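Local coordinates for intron-associated endonuclease 1 (Enterobacteria phage T4, PDB 1MK0), which cuts DNA as a GIY-YIG homing endonuclease, this fragment being its catalytic domain with an engineered substitution, at residues G19-K22 with K26-K29; R30-L35 with F56-L61; E73-W78 with A92-G97. The protein carries 1 engineered substitution. All blocks are in the same frame, centred on the assembly; numbering follows the deposited sequence.

Interaction 1 (G19-K22 with K26-K29); sequences GSAK and KRWK. With CIT (citric acid), chain B.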
ATOM      1  N   GLY A  19       2.535  -1.835   0.819  1.00  7.07           N
ATOM      2  CA  GLY A  19       1.990  -2.297   2.083  1.00  8.18           C
ATOM      3  C   GLY A  19       2.133  -3.795   2.259  1.00  7.84           C
ATOM      4  O   GLY A  19       2.686  -4.474   1.403  1.00 10.13           O
ATOM      5  N   SER A  20       1.641  -4.307   3.384  1.00  7.76           N
ATOM      6  CA  SER A  20       1.706  -5.737   3.665  1.00  9.13           C
ATOM      7  C   SER A  20       0.318  -6.209   4.076  1.00  8.25           C
ATOM      8  O   SER A  20      -0.462  -5.442   4.638  1.00  9.32           O
ATOM      9  CB  SER A  20       2.712  -6.016   4.783  1.00  9.94           C
ATOM     10  OG  SER A  20       2.356  -5.344   5.980  1.00 10.83           O
ATOM     11  N   ALA A  21      -0.004  -7.465   3.799  1.00 10.31           N
ATOM     12  CA  ALA A  21      -1.326  -7.961   4.150  1.00 10.94           C
ATOM     13  C   ALA A  21      -1.373  -9.428   4.525  1.00 11.57           C
ATOM     14  O   ALA A  21      -0.578 -10.237   4.037  1.00 11.59           O
ATOM     15  CB  ALA A  21      -2.287  -7.706   2.997  1.00 11.86           C
ATOM     16  N   LYS A  22      -2.317  -9.754   5.404  1.00 11.20           N
ATOM     17  CA  LYS A  22      -2.549 -11.129   5.826  1.00 12.20           C
ATOM     18  C   LYS A  22      -3.302 -11.754   4.649  1.00 12.04           C
ATOM     19  O   LYS A  22      -3.144 -12.938   4.349  1.00 12.23           O
ATOM     20  CB  LYS A  22      -3.396 -11.163   7.101  1.00 12.06           C
ATOM     21  CG  LYS A  22      -3.803 -12.564   7.553  1.00 11.81           C
ATOM     22  CD  LYS A  22      -2.597 -13.455   7.830  1.00 12.82           C
ATOM     23  CE  LYS A  22      -3.030 -14.861   8.230  1.00 17.14           C
ATOM     24  NZ  LYS A  22      -1.871 -15.781   8.407  1.00 17.92           N
ATOM     25  N   LYS A  26      -8.683  -8.704   0.652  1.00 13.79           N
ATOM     26  CA  LYS A  26      -9.402  -8.022   1.718  1.00 12.78           C
ATOM     27  C   LYS A  26      -8.716  -6.738   2.150  1.00 11.39           C
ATOM     28  O   LYS A  26      -9.382  -5.751   2.462  1.00 12.10           O
ATOM     29  CB  LYS A  26      -9.593  -8.966   2.903  1.00 14.82           C
ATOM     30  CG  LYS A  26     -10.569 -10.080   2.579  1.00 17.97           C
ATOM     31  CD  LYS A  26     -10.734 -11.063   3.710  1.00 19.70           C
ATOM     32  CE  LYS A  26     -11.770 -12.108   3.329  1.00 23.32           C
ATOM     33  NZ  LYS A  26     -11.924 -13.154   4.364  1.00 24.45           N
ATOM     34  N   ARG A  27      -7.387  -6.734   2.158  1.00 11.03           N
ATOM     35  CA  ARG A  27      -6.672  -5.527   2.556  1.00  9.92           C
ATOM     36  C   ARG A  27      -6.946  -4.411   1.556  1.00  9.97           C
ATOM     37  O   ARG A  27      -7.153  -3.259   1.941  1.00 10.88           O
ATOM     38  CB  ARG A  27      -5.161  -5.774   2.627  1.00  8.99           C
ATOM     39  CG  ARG A  27      -4.384  -4.566   3.147  1.00  9.28           C
ATOM     40  CD  ARG A  27      -4.700  -4.324   4.614  1.00  9.81           C
ATOM     41  NE  ARG A  27      -4.186  -3.055   5.134  1.00 11.70           N
ATOM     42  CZ  ARG A  27      -4.818  -1.889   5.039  1.00 10.73           C
ATOM     43  NH1 ARG A  27      -5.997  -1.807   4.433  1.00 11.48           N
ATOM     44  NH2 ARG A  27      -4.290  -0.808   5.597  1.00 12.98           N
ATOM     45  N   TRP A  28      -6.945  -4.757   0.271  1.00 11.29           N
ATOM     46  CA  TRP A  28      -7.188  -3.776  -0.776  1.00 11.74           C
ATOM     47  C   TRP A  28      -8.603  -3.223  -0.681  1.00 11.64           C
ATOM     48  O   TRP A  28      -8.823  -2.032  -0.886  1.00 10.50           O
ATOM     49  CB  TRP A  28      -6.952  -4.393  -2.159  1.00 12.03           C
ATOM     50  CG  TRP A  28      -5.535  -4.842  -2.385  1.00 11.80           C
ATOM     51  CD1 TRP A  28      -4.416  -4.373  -1.758  1.00 12.85           C
ATOM     52  CD2 TRP A  28      -5.084  -5.827  -3.324  1.00 12.03           C
ATOM     53  NE1 TRP A  28      -3.296  -5.005  -2.246  1.00 12.77           N
ATOM     54  CE2 TRP A  28      -3.677  -5.903  -3.208  1.00 13.05           C
ATOM     55  CE3 TRP A  28      -5.731  -6.651  -4.253  1.00 13.33           C
ATOM     56  CZ2 TRP A  28      -2.906  -6.772  -3.987  1.00 13.93           C
ATOM     57  CZ3 TRP A  28      -4.964  -7.517  -5.029  1.00 14.84           C
ATOM     58  CH2 TRP A  28      -3.566  -7.569  -4.890  1.00 15.37           C
ATOM     59  N   LYS A  29      -9.561  -4.092  -0.375  1.00 11.57           N
ATOM     60  CA  LYS A  29     -10.943  -3.660  -0.243  1.00 12.73           C
ATOM     61  C   LYS A  29     -11.034  -2.674   0.906  1.00 11.55           C
ATOM     62  O   LYS A  29     -11.734  -1.665   0.818  1.00 12.58           O
ATOM     63  CB  LYS A  29     -11.863  -4.854   0.032  1.00 14.55           C
ATOM     64  CG  LYS A  29     -12.072  -5.765  -1.163  1.00 21.74           C
ATOM     65  CD  LYS A  29     -13.143  -6.803  -0.877  1.00 25.12           C
ATOM     66  CE  LYS A  29     -13.438  -7.652  -2.103  1.00 27.71           C
ATOM     67  NZ  LYS A  29     -14.570  -8.595  -1.864  1.00 30.40           N
TER
HETATM   68  C1  CIT B 300      -1.603  -0.742   7.653  1.00 17.83           C
HETATM   69  O1  CIT B 300      -1.942  -1.935   7.288  1.00 15.94           O
HETATM   70  O2  CIT B 300      -2.412  -0.061   8.381  1.00 21.55           O
HETATM   71  C2  CIT B 300      -0.221  -0.233   7.157  1.00 14.61           C
HETATM   72  C3  CIT B 300       0.474  -0.907   5.943  1.00 13.22           C
HETATM   73  O7  CIT B 300       0.971  -2.244   6.350  1.00 13.79           O
HETATM   74  C4  CIT B 300       1.625  -0.099   5.409  1.00 14.37           C
HETATM   75  C5  CIT B 300       2.664   0.311   6.377  1.00 16.17           C
HETATM   76  O3  CIT B 300       3.573  -0.377   6.790  1.00 18.81           O
HETATM   77  O4  CIT B 300       2.617   1.459   6.825  1.00 18.62           O
HETATM   78  C6  CIT B 300      -0.463  -1.296   4.767  1.00  9.92           C
HETATM   79  O5  CIT B 300      -1.192  -0.328   4.366  1.00  9.98           O
HETATM   80  O6  CIT B 300      -0.357  -2.495   4.429  1.00  8.35           O

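Interaction 2 (R30-L35 with F56-L61); sequences RHFKDL and FECSIL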
ATOM      1  N   ARG A  30     -10.309  -2.962   1.984  1.00 11.44           N
ATOM      2  CA  ARG A  30     -10.324  -2.088   3.152  1.00 10.49           C
ATOM      3  C   ARG A  30      -9.740  -0.715   2.845  1.00 11.06           C
ATOM      4  O   ARG A  30     -10.226   0.297   3.345  1.00 10.81           O
ATOM      5  CB  ARG A  30      -9.562  -2.728   4.316  1.00 10.71           C
ATOM      6  CG  ARG A  30      -9.475  -1.835   5.548  1.00 12.87           C
ATOM      7  CD  ARG A  30      -9.411  -2.657   6.822  1.00 13.35           C
ATOM      8  NE  ARG A  30      -8.217  -3.489   6.903  1.00 14.53           N
ATOM      9  CZ  ARG A  30      -7.080  -3.119   7.485  1.00 17.00           C
ATOM     10  NH1 ARG A  30      -6.974  -1.920   8.043  1.00 17.10           N
ATOM     11  NH2 ARG A  30      -6.052  -3.957   7.523  1.00 18.16           N
ATOM     12  N   HIS A  31      -8.696  -0.683   2.023  1.00 10.43           N
ATOM     13  CA  HIS A  31      -8.072   0.584   1.652  1.00  9.12           C
ATOM     14  C   HIS A  31      -9.067   1.517   0.985  1.00 10.09           C
ATOM     15  O   HIS A  31      -9.146   2.694   1.320  1.00  9.57           O
ATOM     16  CB  HIS A  31      -6.917   0.354   0.681  1.00 10.88           C
ATOM     17  CG  HIS A  31      -5.617   0.043   1.348  1.00  9.99           C
ATOM     18  ND1 HIS A  31      -4.986   0.930   2.192  1.00 10.44           N
ATOM     19  CD2 HIS A  31      -4.815  -1.045   1.275  1.00  8.95           C
ATOM     20  CE1 HIS A  31      -3.847   0.404   2.608  1.00 10.49           C
ATOM     21  NE2 HIS A  31      -3.720  -0.793   2.065  1.00  9.07           N
ATOM     22  N   PHE A  32      -9.818   0.991   0.027  1.00 10.40           N
ATOM     23  CA  PHE A  32     -10.771   1.822  -0.682  1.00 10.95           C
ATOM     24  C   PHE A  32     -11.994   2.183   0.146  1.00 10.58           C
ATOM     25  O   PHE A  32     -12.566   3.254  -0.039  1.00 11.65           O
ATOM     26  CB  PHE A  32     -11.132   1.160  -2.012  1.00 11.98           C
ATOM     27  CG  PHE A  32      -9.953   1.028  -2.938  1.00 13.65           C
ATOM     28  CD1 PHE A  32      -9.275   2.160  -3.379  1.00 14.69           C
ATOM     29  CD2 PHE A  32      -9.485  -0.223  -3.320  1.00 16.63           C
ATOM     30  CE1 PHE A  32      -8.141   2.047  -4.187  1.00 14.68           C
ATOM     31  CE2 PHE A  32      -8.353  -0.349  -4.127  1.00 18.26           C
ATOM     32  CZ  PHE A  32      -7.679   0.789  -4.559  1.00 17.38           C
ATOM     33  N   LYS A  33     -12.391   1.313   1.070  1.00 10.25           N
ATOM     34  CA  LYS A  33     -13.517   1.637   1.940  1.00 10.68           C
ATOM     35  C   LYS A  33     -13.076   2.802   2.820  1.00 11.01           C
ATOM     36  O   LYS A  33     -13.842   3.729   3.084  1.00 11.94           O
ATOM     37  CB  LYS A  33     -13.893   0.447   2.823  1.00 12.71           C
ATOM     38  CG  LYS A  33     -14.668  -0.644   2.109  1.00 17.85           C
ATOM     39  CD  LYS A  33     -15.184  -1.669   3.101  1.00 21.81           C
ATOM     40  CE  LYS A  33     -16.019  -2.739   2.414  1.00 25.89           C
ATOM     41  NZ  LYS A  33     -16.552  -3.730   3.390  1.00 28.56           N
ATOM     42  N   ASP A  34     -11.828   2.745   3.270  1.00 10.36           N
ATOM     43  CA  ASP A  34     -11.275   3.794   4.115  1.00  9.51           C
ATOM     44  C   ASP A  34     -11.149   5.117   3.375  1.00 11.05           C
ATOM     45  O   ASP A  34     -11.472   6.175   3.920  1.00 12.34           O
ATOM     46  CB  ASP A  34      -9.901   3.377   4.649  1.00 10.82           C
ATOM     47  CG  ASP A  34      -9.994   2.375   5.784  1.00 11.76           C
ATOM     48  OD1 ASP A  34     -11.124   1.965   6.133  1.00 11.06           O
ATOM     49  OD2 ASP A  34      -8.935   2.001   6.332  1.00 11.74           O
ATOM     50  N   LEU A  35     -10.672   5.059   2.135  1.00  9.63           N
ATOM     51  CA  LEU A  35     -10.508   6.266   1.334  1.00  9.31           C
ATOM     52  C   LEU A  35     -11.856   6.938   1.093  1.00 12.01           C
ATOM     53  O   LEU A  35     -11.959   8.165   1.104  1.00 12.35           O
ATOM     54  CB  LEU A  35      -9.823   5.922   0.006  1.00  8.03           C
ATOM     55  CG  LEU A  35      -8.336   5.572   0.162  1.00  7.38           C
ATOM     56  CD1 LEU A  35      -7.819   4.892  -1.093  1.00  6.32           C
ATOM     57  CD2 LEU A  35      -7.543   6.838   0.456  1.00  8.06           C
ATOM     58  N   PHE A  56      -6.587   3.504  -9.237  1.00 10.72           N
ATOM     59  CA  PHE A  56      -5.457   2.661  -8.862  1.00 10.85           C
ATOM     60  C   PHE A  56      -5.517   1.213  -9.322  1.00 10.98           C
ATOM     61  O   PHE A  56      -6.585   0.676  -9.621  1.00 12.00           O
ATOM     62  CB  PHE A  56      -5.279   2.678  -7.339  1.00 10.57           C
ATOM     63  CG  PHE A  56      -5.135   4.055  -6.763  1.00 10.56           C
ATOM     64  CD1 PHE A  56      -6.257   4.833  -6.498  1.00 10.43           C
ATOM     65  CD2 PHE A  56      -3.876   4.592  -6.521  1.00 11.38           C
ATOM     66  CE1 PHE A  56      -6.127   6.130  -6.003  1.00 10.98           C
ATOM     67  CE2 PHE A  56      -3.737   5.888  -6.027  1.00 11.59           C
ATOM     68  CZ  PHE A  56      -4.864   6.657  -5.769  1.00 10.90           C
ATOM     69  N   GLU A  57      -4.337   0.597  -9.363  1.00 11.67           N
ATOM     70  CA  GLU A  57      -4.163  -0.801  -9.731  1.00 13.25           C
ATOM     71  C   GLU A  57      -3.389  -1.472  -8.604  1.00 12.75           C
ATOM     72  O   GLU A  57      -2.313  -1.008  -8.225  1.00 13.47           O
ATOM     73  CB  GLU A  57      -3.354  -0.936 -11.020  1.00 16.09           C
ATOM     74  CG  GLU A  57      -4.159  -0.863 -12.297  1.00 23.68           C
ATOM     75  CD  GLU A  57      -3.320  -1.202 -13.517  1.00 26.49           C
ATOM     76  OE1 GLU A  57      -2.712  -2.295 -13.536  1.00 30.29           O
ATOM     77  OE2 GLU A  57      -3.268  -0.380 -14.455  1.00 30.12           O
ATOM     78  N   CYS A  58      -3.939  -2.556  -8.072  1.00 13.22           N
ATOM     79  CA  CYS A  58      -3.292  -3.287  -6.991  1.00 12.86           C
ATOM     80  C   CYS A  58      -2.602  -4.531  -7.536  1.00 12.82           C
ATOM     81  O   CYS A  58      -3.184  -5.275  -8.324  1.00 14.45           O
ATOM     82  CB  CYS A  58      -4.323  -3.708  -5.941  1.00 12.23           C
ATOM     83  SG  CYS A  58      -5.202  -2.346  -5.137  1.00 15.12           S
ATOM     84  N   SER A  59      -1.359  -4.753  -7.123  1.00 12.29           N
ATOM     85  CA  SER A  59      -0.621  -5.931  -7.563  1.00 12.14           C
ATOM     86  C   SER A  59       0.256  -6.454  -6.433  1.00 12.35           C
ATOM     87  O   SER A  59       0.621  -5.716  -5.521  1.00 10.63           O
ATOM     88  CB  SER A  59       0.235  -5.611  -8.794  1.00 13.83           C
ATOM     89  OG  SER A  59       1.159  -4.573  -8.541  1.00 16.80           O
ATOM     90  N   ILE A  60       0.576  -7.739  -6.492  1.00 12.21           N
ATOM     91  CA  ILE A  60       1.408  -8.367  -5.477  1.00 11.48           C
ATOM     92  C   ILE A  60       2.876  -8.181  -5.825  1.00 11.74           C
ATOM     93  O   ILE A  60       3.276  -8.375  -6.973  1.00 11.81           O
ATOM     94  CB  ILE A  60       1.122  -9.882  -5.389  1.00 12.36           C
ATOM     95  CG1 ILE A  60      -0.320 -10.111  -4.937  1.00 15.13           C
ATOM     96  CG2 ILE A  60       2.106 -10.549  -4.439  1.00 12.33           C
ATOM     97  CD1 ILE A  60      -0.765 -11.558  -5.013  1.00 14.71           C
ATOM     98  N   LEU A  61       3.674  -7.788  -4.839  1.00 10.26           N
ATOM     99  CA  LEU A  61       5.104  -7.625  -5.059  1.00 11.13           C
ATOM    100  C   LEU A  61       5.787  -8.922  -4.647  1.00 11.56           C
ATOM    101  O   LEU A  61       6.647  -9.436  -5.360  1.00 11.74           O
ATOM    102  CB  LEU A  61       5.655  -6.460  -4.229  1.00  9.53           C
ATOM    103  CG  LEU A  61       5.197  -5.047  -4.609  1.00 10.34           C
ATOM    104  CD1 LEU A  61       5.825  -4.047  -3.660  1.00  9.63           C
ATOM    105  CD2 LEU A  61       5.588  -4.735  -6.041  1.00 11.18           C
TER

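Interaction 3 (E73-W78 with A92-G97); sequences ERANFW and ADATFG. Engineered in segment 73-78: Ala-75 (natural residue Glu).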
ATOM      1  N   GLU A  73      10.907  -6.219   7.224  1.00 11.38           N
ATOM      2  CA  GLU A  73      12.119  -6.107   6.422  1.00 11.99           C
ATOM      3  C   GLU A  73      11.821  -6.016   4.930  1.00 11.05           C
ATOM      4  O   GLU A  73      12.375  -5.168   4.231  1.00 11.90           O
ATOM      5  CB  GLU A  73      13.047  -7.294   6.675  1.00 12.62           C
ATOM      6  CG  GLU A  73      14.364  -7.178   5.921  1.00 16.95           C
ATOM      7  CD  GLU A  73      15.323  -8.309   6.227  1.00 18.74           C
ATOM      8  OE1 GLU A  73      15.495  -8.642   7.418  1.00 19.20           O
ATOM      9  OE2 GLU A  73      15.914  -8.856   5.274  1.00 19.26           O
ATOM     10  N   ARG A  74      10.943  -6.887   4.445  1.00 11.01           N
ATOM     11  CA  ARG A  74      10.597  -6.894   3.030  1.00 11.01           C
ATOM     12  C   ARG A  74       9.749  -5.696   2.624  1.00 10.55           C
ATOM     13  O   ARG A  74       9.882  -5.188   1.510  1.00 11.02           O
ATOM     14  CB  ARG A  74       9.886  -8.199   2.664  1.00 11.87           C
ATOM     15  CG  ARG A  74      10.769  -9.426   2.850  1.00 13.21           C
ATOM     16  CD  ARG A  74      12.102  -9.254   2.130  1.00 13.29           C
ATOM     17  NE  ARG A  74      11.948  -9.212   0.679  1.00 11.18           N
ATOM     18  CZ  ARG A  74      12.891  -8.788  -0.157  1.00 14.15           C
ATOM     19  NH1 ARG A  74      14.053  -8.360   0.312  1.00 12.69           N
ATOM     20  NH2 ARG A  74      12.680  -8.808  -1.465  1.00 13.52           N
ATOM     21  N   ALA A  75       8.872  -5.245   3.516  1.00 10.30           N
ATOM     22  CA  ALA A  75       8.049  -4.082   3.213  1.00 10.23           C
ATOM     23  C   ALA A  75       8.970  -2.871   3.067  1.00 10.62           C
ATOM     24  O   ALA A  75       8.830  -2.079   2.133  1.00 10.23           O
ATOM     25  CB  ALA A  75       7.038  -3.842   4.325  1.00 10.50           C
ATOM     26  N   ASN A  76       9.921  -2.728   3.989  1.00  9.20           N
ATOM     27  CA  ASN A  76      10.847  -1.602   3.917  1.00 10.09           C
ATOM     28  C   ASN A  76      11.749  -1.697   2.702  1.00 10.07           C
ATOM     29  O   ASN A  76      12.138  -0.678   2.134  1.00 10.08           O
ATOM     30  CB  ASN A  76      11.685  -1.495   5.188  1.00  9.50           C
ATOM     31  CG  ASN A  76      10.930  -0.830   6.317  1.00 11.52           C
ATOM     32  OD1 ASN A  76      10.134   0.080   6.088  1.00 12.99           O
ATOM     33  ND2 ASN A  76      11.188  -1.263   7.542  1.00 12.41           N
ATOM     34  N   PHE A  77      12.083  -2.917   2.296  1.00  9.27           N
ATOM     35  CA  PHE A  77      12.912  -3.090   1.114  1.00 10.77           C
ATOM     36  C   PHE A  77      12.196  -2.477  -0.083  1.00 11.53           C
ATOM     37  O   PHE A  77      12.776  -1.692  -0.829  1.00 12.20           O
ATOM     38  CB  PHE A  77      13.157  -4.571   0.817  1.00 12.36           C
ATOM     39  CG  PHE A  77      13.784  -4.810  -0.526  1.00 12.48           C
ATOM     40  CD1 PHE A  77      15.137  -4.563  -0.730  1.00 14.63           C
ATOM     41  CD2 PHE A  77      13.007  -5.212  -1.608  1.00 12.95           C
ATOM     42  CE1 PHE A  77      15.706  -4.710  -1.991  1.00 14.47           C
ATOM     43  CE2 PHE A  77      13.562  -5.362  -2.871  1.00 13.53           C
ATOM     44  CZ  PHE A  77      14.918  -5.108  -3.065  1.00 15.04           C
ATOM     45  N   TRP A  78      10.930  -2.845  -0.265  1.00 10.93           N
ATOM     46  CA  TRP A  78      10.155  -2.335  -1.388  1.00  9.91           C
ATOM     47  C   TRP A  78       9.846  -0.848  -1.313  1.00 10.77           C
ATOM     48  O   TRP A  78       9.787  -0.182  -2.345  1.00  9.22           O
ATOM     49  CB  TRP A  78       8.871  -3.149  -1.554  1.00  9.09           C
ATOM     50  CG  TRP A  78       9.159  -4.497  -2.144  1.00 10.60           C
ATOM     51  CD1 TRP A  78       9.026  -5.714  -1.537  1.00 10.08           C
ATOM     52  CD2 TRP A  78       9.699  -4.753  -3.444  1.00 11.14           C
ATOM     53  NE1 TRP A  78       9.454  -6.714  -2.381  1.00 10.45           N
ATOM     54  CE2 TRP A  78       9.873  -6.149  -3.559  1.00 11.91           C
ATOM     55  CE3 TRP A  78      10.055  -3.934  -4.524  1.00 12.60           C
ATOM     56  CZ2 TRP A  78      10.392  -6.746  -4.711  1.00 11.17           C
ATOM     57  CZ3 TRP A  78      10.571  -4.527  -5.669  1.00 13.71           C
ATOM     58  CH2 TRP A  78      10.735  -5.921  -5.753  1.00 12.89           C
ATOM     59  N   ALA A  92       5.744   6.837   5.951  1.00 10.78           N
ATOM     60  CA  ALA A  92       6.802   6.431   6.865  1.00 11.88           C
ATOM     61  C   ALA A  92       7.222   5.008   6.543  1.00 12.06           C
ATOM     62  O   ALA A  92       6.668   4.386   5.640  1.00 10.56           O
ATOM     63  CB  ALA A  92       6.311   6.517   8.304  1.00 15.46           C
ATOM     64  N   ASP A  93       8.212   4.496   7.265  1.00 13.38           N
ATOM     65  CA  ASP A  93       8.640   3.129   7.030  1.00 14.65           C
ATOM     66  C   ASP A  93       7.528   2.189   7.466  1.00 13.79           C
ATOM     67  O   ASP A  93       6.574   2.601   8.128  1.00 14.54           O
ATOM     68  CB  ASP A  93       9.936   2.813   7.777  1.00 17.17           C
ATOM     69  CG  ASP A  93      11.148   3.432   7.113  1.00 21.04           C
ATOM     70  OD1 ASP A  93      11.139   3.562   5.869  1.00 22.64           O
ATOM     71  OD2 ASP A  93      12.111   3.772   7.829  1.00 24.09           O
ATOM     72  N   ALA A  94       7.663   0.923   7.094  1.00 12.90           N
ATOM     73  CA  ALA A  94       6.655  -0.091   7.381  1.00 13.58           C
ATOM     74  C   ALA A  94       6.311  -0.391   8.831  1.00 15.04           C
ATOM     75  O   ALA A  94       7.151  -0.300   9.727  1.00 15.07           O
ATOM     76  CB  ALA A  94       7.036  -1.389   6.677  1.00 13.69           C
ATOM     77  N   THR A  95       5.049  -0.756   9.038  1.00 15.97           N
ATOM     78  CA  THR A  95       4.538  -1.135  10.348  1.00 18.65           C
ATOM     79  C   THR A  95       3.930  -2.527  10.171  1.00 19.34           C
ATOM     80  O   THR A  95       3.740  -2.983   9.040  1.00 21.64           O
ATOM     81  CB  THR A  95       3.456  -0.156  10.849  1.00 19.28           C
ATOM     82  OG1 THR A  95       3.024  -0.553  12.157  1.00 24.86           O
ATOM     83  CG2 THR A  95       2.265  -0.146   9.913  1.00 18.41           C
ATOM     84  N   PHE A  96       3.628  -3.202  11.274  1.00 18.44           N
ATOM     85  CA  PHE A  96       3.067  -4.546  11.204  1.00 17.94           C
ATOM     86  C   PHE A  96       1.846  -4.712  12.100  1.00 18.88           C
ATOM     87  O   PHE A  96       1.706  -4.019  13.108  1.00 18.75           O
ATOM     88  CB  PHE A  96       4.132  -5.569  11.613  1.00 17.20           C
ATOM     89  CG  PHE A  96       3.682  -6.996  11.495  1.00 14.96           C
ATOM     90  CD1 PHE A  96       3.628  -7.624  10.256  1.00 16.34           C
ATOM     91  CD2 PHE A  96       3.300  -7.712  12.626  1.00 16.05           C
ATOM     92  CE1 PHE A  96       3.202  -8.946  10.144  1.00 16.87           C
ATOM     93  CE2 PHE A  96       2.873  -9.031  12.526  1.00 15.21           C
ATOM     94  CZ  PHE A  96       2.824  -9.651  11.284  1.00 16.52           C
ATOM     95  N   GLY A  97       0.965  -5.635  11.723  1.00 19.49           N
ATOM     96  CA  GLY A  97      -0.224  -5.901  12.515  1.00 21.03           C
ATOM     97  C   GLY A  97      -1.384  -4.953  12.287  1.00 22.48           C
ATOM     98  O   GLY A  97      -1.245  -4.008  11.483  1.00 23.18           O
ATOM     99  OXT GLY A  97      -2.441  -5.159  12.922  1.00 23.91           O
TER
HETATM  100  O   HOH W   1       9.922  -0.023   9.929  1.00 14.87           O
HETATM  101  O   HOH W   2      12.388   1.803   3.628  1.00 28.10           O

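Interaction 1 (G19-K22 with K26-K29)
Arg-27 of helix 24-37 meets Ala-21 of strand 16-21 with the base of its side chain and a bound citrate with its far end. Its CB sits 3.5 Å from CB of Ala-21, in van der Waals contact. CG follows at 3.8 Å from the same Ala-21 CB, so the methyl lies alongside the first two carbons of the arginine. CG is also 4.3 Å from the carbonyl O of Ser-20. The chain starts with CG anti to the backbone N (chi1 -175°) and then bends at chi2 (68°), which carries the guanidinium over to the citrate. There NH2 donates to citrate O1 at 3.1 Å, with an N-H...O angle of 153°. NE reaches the same oxygen at 3.3 Å, a weak bond. Both donors use one carboxylate oxygen, which lies at the guanidinium edge, near its plane. The carbonyl O of Ser-20 stands oblique to that group.

The strand holds the ligand too. Ser-20 N donates to citrate O6 at 2.9 Å, on a different carboxylate from the one that Arg-27 binds. Gly-19 CA lies 3.3 Å from O6 of the citrate. The citrate probably came from the crystallisation liquor. Its position between strand and helix is consistent with an anion-binding pocket in this GIY-YIG domain, but does not prove one. Tyr-17 OH and Thr-95 N also bind it.

Strand 16-21 is an outer strand of the antiparallel sheet and pairs with strand 4-10 by backbone hydrogen bonds of Gly-19 with Tyr-6 and Ala-21 with Gly-4. Helix 24-37 follows a short connection and packs back on the sheet. Tyr-6 touches both Ala-21 and Arg-27, and Trp-28 lies edge-to-face with it.

Interaction 2 (R30-L35 with F56-L61)
Phe-32 points the edge of its ring at strand 56-63 and meets Phe-56 and Cys-58 there. The two phenylalanine side chains cross obliquely, with CE1 of Phe-32 at 4.1 Å from CD1 of Phe-56. CZ of Phe-32 is equally near CB of Phe-56, so the ring edge touches both the base and the ring of its partner. On the other flank of CZ, CE2 comes to 3.9 Å from SG of Cys-58. The sulfur lies 5.1 Å from the ring centroid and 78° off the ring normal, which makes this an edge-on sulfur-aromatic contact. Cys-58 has SG beside its backbone N (chi1 -61°), and this directs the sulfur to the helix. Phe-56 and Cys-58 are two apart on the strand, so both face helix 24-37.

Around the contact, Phe-56 also packs on Leu-45 and Ser-48 of helix 43-52. The helix is thus joined to an outer strand of the sheet through aromatic and sulfur groups. No hydrogen bond crosses between the segments. Their hold is therefore one of dispersion and shape, with a probable small electrostatic share from the ring-edge hydrogens facing the sulfur.

Interaction 3 (E73-W78 with A92-G97)
Asn-76 of helix 68-81 sets its amide against CB of Asp-93 and the backbone N of Ala-94. Here the helix meets the irregular segment 92-97 in the alpha/beta fold of the GIY-YIG catalytic domain. Segment 92-97, at the end of this fragment, runs back past the helix. Ala-94 N donates to Asn-76 OD1 at 2.8 Å with a nearly straight N-H...O angle of 166°. The donor stands 24° from the carbonyl plane. CG of Asn-76 lies beside its own backbone N (chi1 -80°), which brings the amide to segment 92-97. The other end of the amide is used as well: ND2 donates to a water, and that water donates to Ala-94 O. One asparagine thus holds both the N and the O of Ala-94, one directly and one through water.

Asn-76 OD1 also lies 3.2 Å from CB of Asp-93. The two side chains cross at about a right angle. A second water ties Asp-93 OD1 to the carbonyl O of Asn-76. The same Asp-93 OD1 forms a salt bridge to Lys-85, which probably balances its charge.

The side chain of Ala-94 also lies about 4 Å from the bound citrate. Ala-75 is an engineered substitution for Glu and is buried against segment 92-97 and Ile-5. Its CB meets the Ala-94 CB at 3.4 Å, tighter than usual for two methyl carbons.

The contacts follow one another in series along the chain. Interactions 1 and 2 both use helix 24-37 and reach the two outer strands of one antiparallel sheet, 16-21 and 56-63. Their centres are about 7 Å apart, and Trp-28 CD2 touches Cys-58 CB at 3.5 Å. Interaction 3 joins helix 68-81 to segment 92-97 at the end of this fragment, with its centre about 13 Å from that of interaction 1 and 16 Å from that of interaction 2. Leu-61 still packs on Trp-78. Interactions 2 and 3 lie on opposite sides of the chain's centre. The citrate bridges interactions 1 and 3, so segment 92-97 and strand 16-21 border one possible anion site.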